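Local coordinates for chain length determinant protein (Shigella flexneri, PDB 4E2H) that regulates the chain length of the O-antigen polysaccharide of lipopolysaccharide, acting in the inner membrane with a domain that projects into the periplasm, at residues A15-P20 and L87-V92; P20-I25 and D45-L50. All blocks are in the same frame, centred on the assembly; numbering follows the deposited sequence.

How the contacts relate
Starting from the N terminus, the chain runs out along strand 12-18, passes through Gln19 and Pro20 into a loop, and enters helix 26-35 and then helix 43-65. Contact 2 is the first to close: residues 20-25 of that loop meet residues 45-50 of the long helix, 20 residues apart at their nearest ends. Contact 1 closes a wider loop, its segments 67 residues apart at their nearest ends, when residues 87-89 pair with residues 15-17, so contact 2 lies within its span. The two share Pro20, and their centres are about 16 Å apart. Contact 1 joins the two inner strands of the sheet, and contact 2 joins the loop leaving the first of them to helix 43-65.

Contact 1: A15-P20 and L87-V92; sequences AIITQP and LTVSYV
Two antiparallel strands in the middle of the sheet of this periplasmic domain, 12-18 and 87-92, form the contact, with Ala15, Ile16 and Ile17 opposite Val89, Thr88 and Leu87. Ala15 and Val89 make a hydrogen-bonded pair, with Ala15 N to Val89 O at 2.9 Å and Val89 N to Ala15 O at 2.8 Å, both nearly straight. Ile17 and Leu87 form the next such pair; there the Leu87 N to Ile17 O bond is more bent, 141° at the hydrogen, and its donor lies 28° from the carbonyl plane. Between them Ile16 and Thr88 are a non-hydrogen-bonded pair, and Ile16 CA comes within 3.3 Å of Leu87 O in a CA-H...O contact.

Ala15, Ile17, Leu87 and Val89 share one face. Ile17 carries CG1 between its backbone N and carbonyl carbon (chi1 60°), and from there CD1 runs across Val89 at about a right angle to meet CG1 of that residue at 4.1 Å. The other Val89 branch, CG2, lies 3.9 Å from Ala15 CB. Leu103 of helix 97-164 covers Ala15 and Val89, while Phe54 of helix 43-65 packs on Ile17. Thr88 OG1, on the opposite face, hydrogen-bonds to Ser79. Four backbone bonds thus pair the facing amides and carbonyls of Ala15, Ile17, Leu87 and Val89, whose aliphatic face packs against helices.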
loop_
_atom_site.group_PDB
_atom_site.type_symbol
_atom_site.label_atom_id
_atom_site.label_comp_id
_atom_site.label_asym_id
_atom_site.label_seq_id
_atom_site.Cartn_x
_atom_site.Cartn_y
_atom_site.Cartn_z
ATOM N N ALA C 15 -15.544 -13.085 -29.525
ATOM C CA ALA C 15 -14.192 -13.028 -28.992
ATOM C C ALA C 15 -14.222 -13.340 -27.509
ATOM O O ALA C 15 -15.250 -13.103 -26.837
ATOM C CB ALA C 15 -13.573 -11.682 -29.258
ATOM N N ILE C 16 -13.114 -13.898 -27.014
ATOM C CA ILE C 16 -12.972 -14.243 -25.601
ATOM C C ILE C 16 -11.810 -13.475 -25.014
ATOM O O ILE C 16 -10.671 -13.607 -25.464
ATOM C CB ILE C 16 -12.673 -15.734 -25.401
ATOM C CG1 ILE C 16 -13.833 -16.592 -25.912
ATOM C CG2 ILE C 16 -12.411 -16.046 -23.948
ATOM C CD1 ILE C 16 -13.585 -18.108 -25.721
ATOM N N ILE C 17 -12.089 -12.686 -23.990
ATOM C CA ILE C 17 -11.071 -11.835 -23.392
ATOM C C ILE C 17 -11.007 -12.095 -21.910
ATOM O O ILE C 17 -12.038 -12.326 -21.262
ATOM C CB ILE C 17 -11.414 -10.364 -23.578
ATOM C CG1 ILE C 17 -12.757 -10.065 -22.905
ATOM C CG2 ILE C 17 -11.464 -10.019 -25.057
ATOM C CD1 ILE C 17 -13.096 -8.583 -22.815
ATOM N N THR C 18 -9.793 -12.069 -21.375
ATOM C CA THR C 18 -9.598 -12.263 -19.952
ATOM C C THR C 18 -8.706 -11.138 -19.393
ATOM O O THR C 18 -8.391 -10.168 -20.097
ATOM C CB THR C 18 -9.001 -13.649 -19.676
ATOM O OG1 THR C 18 -9.139 -13.957 -18.283
ATOM C CG2 THR C 18 -7.527 -13.689 -20.069
ATOM N N GLN C 19 -8.297 -11.276 -18.137
ATOM C CA GLN C 19 -7.486 -10.261 -17.479
ATOM C C GLN C 19 -6.096 -10.147 -18.107
ATOM O O GLN C 19 -5.524 -11.134 -18.545
ATOM C CB GLN C 19 -7.317 -10.629 -16.011
ATOM C CG GLN C 19 -6.420 -11.837 -15.826
ATOM C CD GLN C 19 -6.411 -12.358 -14.413
ATOM O OE1 GLN C 19 -7.094 -11.821 -13.526
ATOM N NE2 GLN C 19 -5.628 -13.415 -14.186
ATOM N N PRO C 20 -5.522 -8.946 -18.109
ATOM C CA PRO C 20 -4.202 -8.863 -18.759
ATOM C C PRO C 20 -3.184 -9.598 -17.884
ATOM O O PRO C 20 -3.375 -9.579 -16.654
ATOM C CB PRO C 20 -3.915 -7.358 -18.766
ATOM C CG PRO C 20 -4.645 -6.831 -17.476
ATOM C CD PRO C 20 -5.765 -7.843 -17.150
ATOM N N LEU C 87 -13.990 -14.190 -20.078
ATOM C CA LEU C 87 -15.195 -13.476 -20.471
ATOM C C LEU C 87 -15.380 -13.556 -21.978
ATOM O O LEU C 87 -14.414 -13.496 -22.743
ATOM C CB LEU C 87 -15.135 -12.017 -20.023
ATOM C CG LEU C 87 -15.575 -11.609 -18.604
ATOM C CD1 LEU C 87 -15.114 -10.163 -18.331
ATOM C CD2 LEU C 87 -17.102 -11.733 -18.378
ATOM N N THR C 88 -16.633 -13.674 -22.394
ATOM C CA THR C 88 -16.967 -13.881 -23.785
ATOM C C THR C 88 -17.837 -12.751 -24.275
ATOM O O THR C 88 -18.896 -12.467 -23.693
ATOM C CB THR C 88 -17.766 -15.165 -23.961
ATOM O OG1 THR C 88 -16.952 -16.281 -23.575
ATOM C CG2 THR C 88 -18.224 -15.310 -25.426
ATOM N N VAL C 89 -17.402 -12.120 -25.363
ATOM C CA VAL C 89 -18.152 -11.012 -25.931
ATOM C C VAL C 89 -18.565 -11.359 -27.339
ATOM O O VAL C 89 -17.813 -12.012 -28.072
ATOM C CB VAL C 89 -17.306 -9.748 -25.976
ATOM C CG1 VAL C 89 -16.722 -9.497 -24.605
ATOM C CG2 VAL C 89 -16.192 -9.898 -27.019
ATOM N N SER C 90 -19.755 -10.921 -27.725
ATOM C CA SER C 90 -20.274 -11.253 -29.042
ATOM C C SER C 90 -21.128 -10.117 -29.580
ATOM O O SER C 90 -21.905 -9.500 -28.839
ATOM C CB SER C 90 -21.105 -12.537 -28.986
ATOM O OG SER C 90 -22.438 -12.247 -28.594
ATOM N N TYR C 91 -20.983 -9.846 -30.872
ATOM C CA TYR C 91 -21.828 -8.866 -31.527
ATOM C C TYR C 91 -22.589 -9.492 -32.708
ATOM O O TYR C 91 -22.057 -10.343 -33.436
ATOM C CB TYR C 91 -21.010 -7.647 -31.961
ATOM C CG TYR C 91 -21.792 -6.683 -32.800
ATOM C CD1 TYR C 91 -22.689 -5.806 -32.222
ATOM C CD2 TYR C 91 -21.650 -6.668 -34.183
ATOM C CE1 TYR C 91 -23.423 -4.921 -33.000
ATOM C CE2 TYR C 91 -22.380 -5.789 -34.968
ATOM C CZ TYR C 91 -23.266 -4.920 -34.373
ATOM O OH TYR C 91 -23.986 -4.050 -35.157
ATOM N N VAL C 92 -23.836 -9.066 -32.888
ATOM C CA VAL C 92 -24.721 -9.634 -33.906
ATOM C C VAL C 92 -24.915 -8.705 -35.108
ATOM O O VAL C 92 -25.705 -7.757 -35.037
ATOM C CB VAL C 92 -26.112 -9.926 -33.320
ATOM C CG1 VAL C 92 -27.041 -10.443 -34.417
ATOM C CG2 VAL C 92 -26.010 -10.915 -32.176
#

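Contact 2: P20-I25 and D45-L50; sequences PDVGQI and DLQETL
Pro20, Val22 and Ile25, in the loop that leads from strand 12-18 to helix 26-35, bend around the Gln47 side chain of helix 43-65. Apolar contacts come mainly from Ile25, at the N-cap position of helix 26-35. Its CD1 reaches Leu46 CD2 at 3.7 Å and also lies against Gln47 CG, where the two side chains cross at about a right angle. The CG2 branch meets Leu50 CD1 at 3.9 Å, Ile25 and Leu50 running past each other in opposite directions. Leu50 CD1 also touches Pro20 CG at 4.1 Å, bridging the two ends of the loop segment. Leu46 continues this apolar surface onto Tyr28 and Met32 of helix 26-35.

Gln47 supplies the polar group. With CG anti to the carbonyl carbon (chi1 -67°) and the chain extended beyond it, the amide is carried into the bend of the loop. As modelled, Gln47 NE2 lies 3.3 Å from Pro20 O and, also at 3.3 Å, beside Val22 N, another donor, with Val22 CG2 at 3.5 Å.

The outer side of the loop faces a neighbouring subunit: Asp21 forms a salt bridge with Lys120 of that second subunit, and Val22 packs on its Leu128. The chemistry is therefore divided: aliphatic contacts, with the Gln47 side chain reaching into the bend, join the loop to helix 43-65, while the charge of Asp21 is paired across the subunit interface.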
loop_
_atom_site.group_PDB
_atom_site.type_symbol
_atom_site.label_atom_id
_atom_site.label_comp_id
_atom_site.label_asym_id
_atom_site.label_seq_id
_atom_site.Cartn_x
_atom_site.Cartn_y
_atom_site.Cartn_z
ATOM N N PRO C 20 -5.522 -8.946 -18.109
ATOM C CA PRO C 20 -4.202 -8.863 -18.759
ATOM C C PRO C 20 -3.184 -9.598 -17.884
ATOM O O PRO C 20 -3.375 -9.579 -16.654
ATOM C CB PRO C 20 -3.915 -7.358 -18.766
ATOM C CG PRO C 20 -4.645 -6.831 -17.476
ATOM C CD PRO C 20 -5.765 -7.843 -17.150
ATOM N N ASP C 21 -2.151 -10.232 -18.450
ATOM C CA ASP C 21 -1.195 -10.949 -17.593
ATOM C C ASP C 21 -0.162 -10.036 -16.935
ATOM O O ASP C 21 -0.164 -8.817 -17.144
ATOM C CB ASP C 21 -0.533 -12.176 -18.265
ATOM C CG ASP C 21 -0.023 -11.894 -19.678
ATOM O OD1 ASP C 21 1.039 -11.230 -19.817
ATOM O OD2 ASP C 21 -0.663 -12.376 -20.656
ATOM N N VAL C 22 0.693 -10.658 -16.125
ATOM C CA VAL C 22 1.705 -9.980 -15.319
ATOM C C VAL C 22 2.683 -9.127 -16.147
ATOM O O VAL C 22 2.886 -7.957 -15.829
ATOM C CB VAL C 22 2.467 -10.980 -14.430
ATOM C CG1 VAL C 22 3.571 -10.288 -13.680
ATOM C CG2 VAL C 22 1.499 -11.710 -13.488
ATOM N N GLY C 23 3.291 -9.685 -17.192
ATOM C CA GLY C 23 4.078 -8.871 -18.111
ATOM C C GLY C 23 3.106 -8.289 -19.140
ATOM O O GLY C 23 2.512 -9.027 -19.918
ATOM N N GLN C 24 3.003 -6.966 -19.205
ATOM C CA GLN C 24 1.749 -6.295 -19.570
ATOM C C GLN C 24 1.373 -5.789 -18.195
ATOM O O GLN C 24 1.455 -6.556 -17.240
ATOM C CB GLN C 24 0.665 -7.303 -19.994
ATOM C CG GLN C 24 0.515 -7.662 -21.501
ATOM C CD GLN C 24 -0.734 -8.516 -21.792
ATOM O OE1 GLN C 24 -1.168 -9.309 -20.956
ATOM N NE2 GLN C 24 -1.327 -8.329 -22.974
ATOM N N ILE C 25 1.000 -4.530 -18.038
ATOM C CA ILE C 25 0.702 -4.054 -16.683
ATOM C C ILE C 25 1.810 -4.254 -15.624
ATOM O O ILE C 25 1.534 -4.157 -14.423
ATOM C CB ILE C 25 -0.587 -4.707 -16.101
ATOM C CG1 ILE C 25 -0.248 -5.906 -15.205
ATOM C CG2 ILE C 25 -1.570 -5.079 -17.214
ATOM C CD1 ILE C 25 -1.211 -6.032 -14.070
ATOM N N ASP C 45 -4.708 -8.694 -7.600
ATOM C CA ASP C 45 -5.817 -7.775 -7.329
ATOM C C ASP C 45 -5.902 -6.639 -8.349
ATOM O O ASP C 45 -6.971 -6.082 -8.571
ATOM C CB ASP C 45 -5.707 -7.197 -5.907
ATOM C CG ASP C 45 -6.303 -8.123 -4.839
ATOM O OD1 ASP C 45 -7.540 -8.079 -4.639
ATOM O OD2 ASP C 45 -5.538 -8.871 -4.182
ATOM N N LEU C 46 -4.776 -6.295 -8.965
ATOM C CA LEU C 46 -4.733 -5.233 -9.971
ATOM C C LEU C 46 -5.027 -5.783 -11.385
ATOM O O LEU C 46 -5.502 -5.063 -12.286
ATOM C CB LEU C 46 -3.376 -4.540 -9.926
ATOM C CG LEU C 46 -3.089 -3.240 -10.683
ATOM C CD1 LEU C 46 -1.730 -2.709 -10.246
ATOM C CD2 LEU C 46 -3.054 -3.457 -12.161
ATOM N N GLN C 47 -4.744 -7.062 -11.594
ATOM C CA GLN C 47 -5.251 -7.687 -12.802
ATOM C C GLN C 47 -6.784 -7.551 -12.762
ATOM O O GLN C 47 -7.383 -6.927 -13.649
ATOM C CB GLN C 47 -4.782 -9.148 -12.936
ATOM C CG GLN C 47 -3.269 -9.269 -13.157
ATOM C CD GLN C 47 -2.763 -10.718 -13.194
ATOM O OE1 GLN C 47 -3.164 -11.565 -12.388
ATOM N NE2 GLN C 47 -1.863 -10.999 -14.129
ATOM N N GLU C 48 -7.396 -8.114 -11.720
ATOM C CA GLU C 48 -8.845 -8.065 -11.502
ATOM C C GLU C 48 -9.487 -6.685 -11.747
ATOM O O GLU C 48 -10.445 -6.563 -12.507
ATOM C CB GLU C 48 -9.186 -8.554 -10.084
ATOM C CG GLU C 48 -9.341 -10.088 -9.952
ATOM C CD GLU C 48 -10.034 -10.520 -8.625
ATOM O OE1 GLU C 48 -10.536 -9.630 -7.881
ATOM O OE2 GLU C 48 -10.074 -11.748 -8.334
ATOM N N THR C 49 -8.969 -5.663 -11.077
ATOM C CA THR C 49 -9.490 -4.300 -11.168
ATOM C C THR C 49 -9.496 -3.805 -12.612
ATOM O O THR C 49 -10.418 -3.105 -13.042
ATOM C CB THR C 49 -8.626 -3.341 -10.319
ATOM O OG1 THR C 49 -8.476 -3.882 -8.999
ATOM C CG2 THR C 49 -9.240 -1.923 -10.253
ATOM N N LEU C 50 -8.465 -4.173 -13.362
ATOM C CA LEU C 50 -8.350 -3.731 -14.744
ATOM C C LEU C 50 -9.375 -4.420 -15.637
ATOM O O LEU C 50 -10.135 -3.765 -16.368
ATOM C CB LEU C 50 -6.946 -3.984 -15.269
ATOM C CG LEU C 50 -5.864 -3.033 -14.743
ATOM C CD1 LEU C 50 -4.513 -3.342 -15.382
ATOM C CD2 LEU C 50 -6.250 -1.590 -15.060
#